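Local coordinates for protein Pcdhgb2 (Mus musculus, PDB 5SZR) that probably mediates calcium-dependent cell adhesion through its extracellular cadherin domains and may help establish specific neuronal connections in the brain, at residues A[182-187]-A[196-201]. Residues are numbered along the deposited sequence; the frame is centred on the assembly and turned at random.
Sequences NVTIVA and SSNVII. With MAN (alpha-D-mannopyranose), chain X; NAG (2-acetamido-2-deoxy-beta-D-glucopyranose), chain D.
Val183, Ile185 and Ala187 pair with Ile201, Val199 and Ser197 as the hydrogen-bonded positions of an antiparallel beta hairpin, each joined by two backbone bonds, the axes of the two short segments approaching to 4.3 Å. The bond from Val183 N to Ile201 O is 2.7 Å long and nearly straight at the hydrogen, 172°. Thr184–Ile200 and Val186–Asn198 are the intervening non-hydrogen-bonded pairs. On the face carrying Val183, Ile185, Val199 and Ile201, branched aliphatic residues suit both an extended backbone and a dry interior. Ile185 CD1 meets Ile201 CD1 at 3.7 Å, methyl to methyl; both chains start with CG1 anti to the carbonyl carbon (chi1 -68° and -54°) and run on extended, bringing their ends together. Val199 lays CG2 4.1 Å from Ile185 CB, while Val110, Val112 and Ile132 of the facing sheet cover this layer. Small Ala187 fits between Val110 and strand 145-149; Ser197, partly exposed, hydrogen-bonds through its hydroxyl to Pro108 O. The other face is more polar and carries sugar. Thr184 OG1 packs 3.3 Å from Ile200 CG1 and its methyl CG2 4.1 Å from Asn198 CB, the two branches of a beta-branched residue reaching both neighbours on the opposite strand. Val186 CG2 rests on Asn198 CB at 3.8 Å. Asn182 ND2 is bonded covalently to NAG C1, and its OD1 accepts a hydrogen bond from Thr202 OG1, which should steady the amide; Ile200 touches a fucose. Ser196 OG carries an O-linked mannose at the opposite end of the pairing. The chemistry thus divides this cadherin-domain hairpin: one face packs into the beta sandwich largely through hydrocarbon, the other bears N- and O-linked sugars, and six backbone bonds hold the strands in register.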
# COMPACT_ATOMS: atom_id res chain seq x y z
N ASN A 182 -0.29 -18.18 -5.64
CA ASN A 182 -0.68 -19.38 -6.37
C ASN A 182 0.40 -20.44 -6.12
O ASN A 182 1.52 -20.32 -6.62
CB ASN A 182 -0.86 -19.11 -7.86
CG ASN A 182 -2.25 -18.61 -8.20
OD1 ASN A 182 -3.21 -18.88 -7.47
ND2 ASN A 182 -2.37 -17.88 -9.31
N VAL A 183 0.06 -21.46 -5.33
CA VAL A 183 1.00 -22.49 -4.91
C VAL A 183 0.66 -23.78 -5.65
O VAL A 183 -0.43 -24.33 -5.48
CB VAL A 183 0.97 -22.70 -3.39
CG1 VAL A 183 2.05 -23.68 -2.96
CG2 VAL A 183 1.13 -21.36 -2.68
N THR A 184 1.60 -24.25 -6.47
CA THR A 184 1.43 -25.46 -7.27
C THR A 184 2.11 -26.63 -6.58
O THR A 184 3.33 -26.62 -6.38
CB THR A 184 1.99 -25.27 -8.67
OG1 THR A 184 1.18 -24.35 -9.40
CG2 THR A 184 2.03 -26.60 -9.41
N ILE A 185 1.33 -27.64 -6.21
CA ILE A 185 1.85 -28.86 -5.60
C ILE A 185 1.83 -29.97 -6.64
O ILE A 185 0.79 -30.25 -7.25
CB ILE A 185 1.03 -29.25 -4.36
CG1 ILE A 185 1.23 -28.22 -3.25
CG2 ILE A 185 1.41 -30.65 -3.89
CD1 ILE A 185 0.48 -28.53 -1.98
N VAL A 186 2.98 -30.59 -6.87
CA VAL A 186 3.15 -31.61 -7.90
C VAL A 186 3.37 -32.96 -7.22
O VAL A 186 4.16 -33.06 -6.27
CB VAL A 186 4.32 -31.28 -8.84
CG1 VAL A 186 4.48 -32.36 -9.90
CG2 VAL A 186 4.10 -29.92 -9.49
N ALA A 187 2.67 -33.99 -7.71
CA ALA A 187 2.79 -35.34 -7.19
C ALA A 187 3.12 -36.28 -8.34
O ALA A 187 2.48 -36.22 -9.40
CB ALA A 187 1.51 -35.78 -6.49
N SER A 196 2.59 -38.06 -13.40
CA SER A 196 2.49 -36.96 -12.45
C SER A 196 1.23 -36.14 -12.68
O SER A 196 0.71 -36.07 -13.80
CB SER A 196 3.72 -36.03 -12.51
OG SER A 196 4.15 -35.82 -13.85
N SER A 197 0.74 -35.52 -11.61
CA SER A 197 -0.34 -34.54 -11.67
C SER A 197 0.01 -33.39 -10.73
O SER A 197 0.97 -33.46 -9.96
CB SER A 197 -1.69 -35.15 -11.30
OG SER A 197 -1.77 -35.37 -9.90
N ASN A 198 -0.80 -32.33 -10.78
CA ASN A 198 -0.55 -31.18 -9.92
C ASN A 198 -1.86 -30.48 -9.56
O ASN A 198 -2.88 -30.65 -10.24
CB ASN A 198 0.44 -30.19 -10.57
CG ASN A 198 -0.08 -29.59 -11.87
OD1 ASN A 198 -1.19 -29.07 -11.94
ND2 ASN A 198 0.74 -29.66 -12.91
N VAL A 199 -1.81 -29.70 -8.49
CA VAL A 199 -2.93 -28.87 -8.06
C VAL A 199 -2.40 -27.51 -7.64
O VAL A 199 -1.33 -27.40 -7.03
CB VAL A 199 -3.73 -29.51 -6.90
CG1 VAL A 199 -4.44 -30.77 -7.37
CG2 VAL A 199 -2.81 -29.83 -5.72
N ILE A 200 -3.15 -26.46 -7.97
CA ILE A 200 -2.78 -25.09 -7.67
C ILE A 200 -3.64 -24.60 -6.51
O ILE A 200 -4.87 -24.58 -6.62
CB ILE A 200 -2.93 -24.18 -8.90
CG1 ILE A 200 -2.04 -24.70 -10.03
CG2 ILE A 200 -2.57 -22.74 -8.54
CD1 ILE A 200 -2.21 -23.96 -11.33
N ILE A 201 -3.00 -24.25 -5.40
CA ILE A 201 -3.68 -23.71 -4.24
C ILE A 201 -3.52 -22.20 -4.27
O ILE A 201 -2.39 -21.69 -4.28
CB ILE A 201 -3.12 -24.28 -2.93
CG1 ILE A 201 -3.13 -25.81 -2.96
CG2 ILE A 201 -3.90 -23.76 -1.74
CD1 ILE A 201 -2.57 -26.44 -1.71
C1 MAN X . 3.57 -34.62 -14.41
C2 MAN X . 3.87 -35.14 -15.83
C3 MAN X . 5.38 -35.21 -16.06
C4 MAN X . 6.04 -33.87 -15.71
C5 MAN X . 5.72 -33.49 -14.25
C6 MAN X . 6.29 -32.14 -13.82
O2 MAN X . 3.37 -34.25 -16.85
O3 MAN X . 5.70 -35.61 -17.39
O4 MAN X . 7.45 -33.96 -15.87
O5 MAN X . 4.28 -33.43 -14.09
O6 MAN X . 7.63 -32.34 -13.37
C1 NAG D . -3.65 -17.35 -9.72
C2 NAG D . -3.59 -15.86 -10.01
C3 NAG D . -4.97 -15.33 -10.36
C4 NAG D . -5.54 -16.11 -11.54
C5 NAG D . -5.55 -17.61 -11.22
C6 NAG D . -6.00 -18.47 -12.38
C7 NAG D . -1.86 -14.47 -8.95
C8 NAG D . -1.44 -13.76 -7.70
N2 NAG D . -3.03 -15.12 -8.89
O3 NAG D . -4.90 -13.94 -10.66
O4 NAG D . -6.86 -15.65 -11.82
O5 NAG D . -4.23 -18.05 -10.86
O6 NAG D . -5.07 -18.41 -13.46
O7 NAG D . -1.18 -14.45 -9.97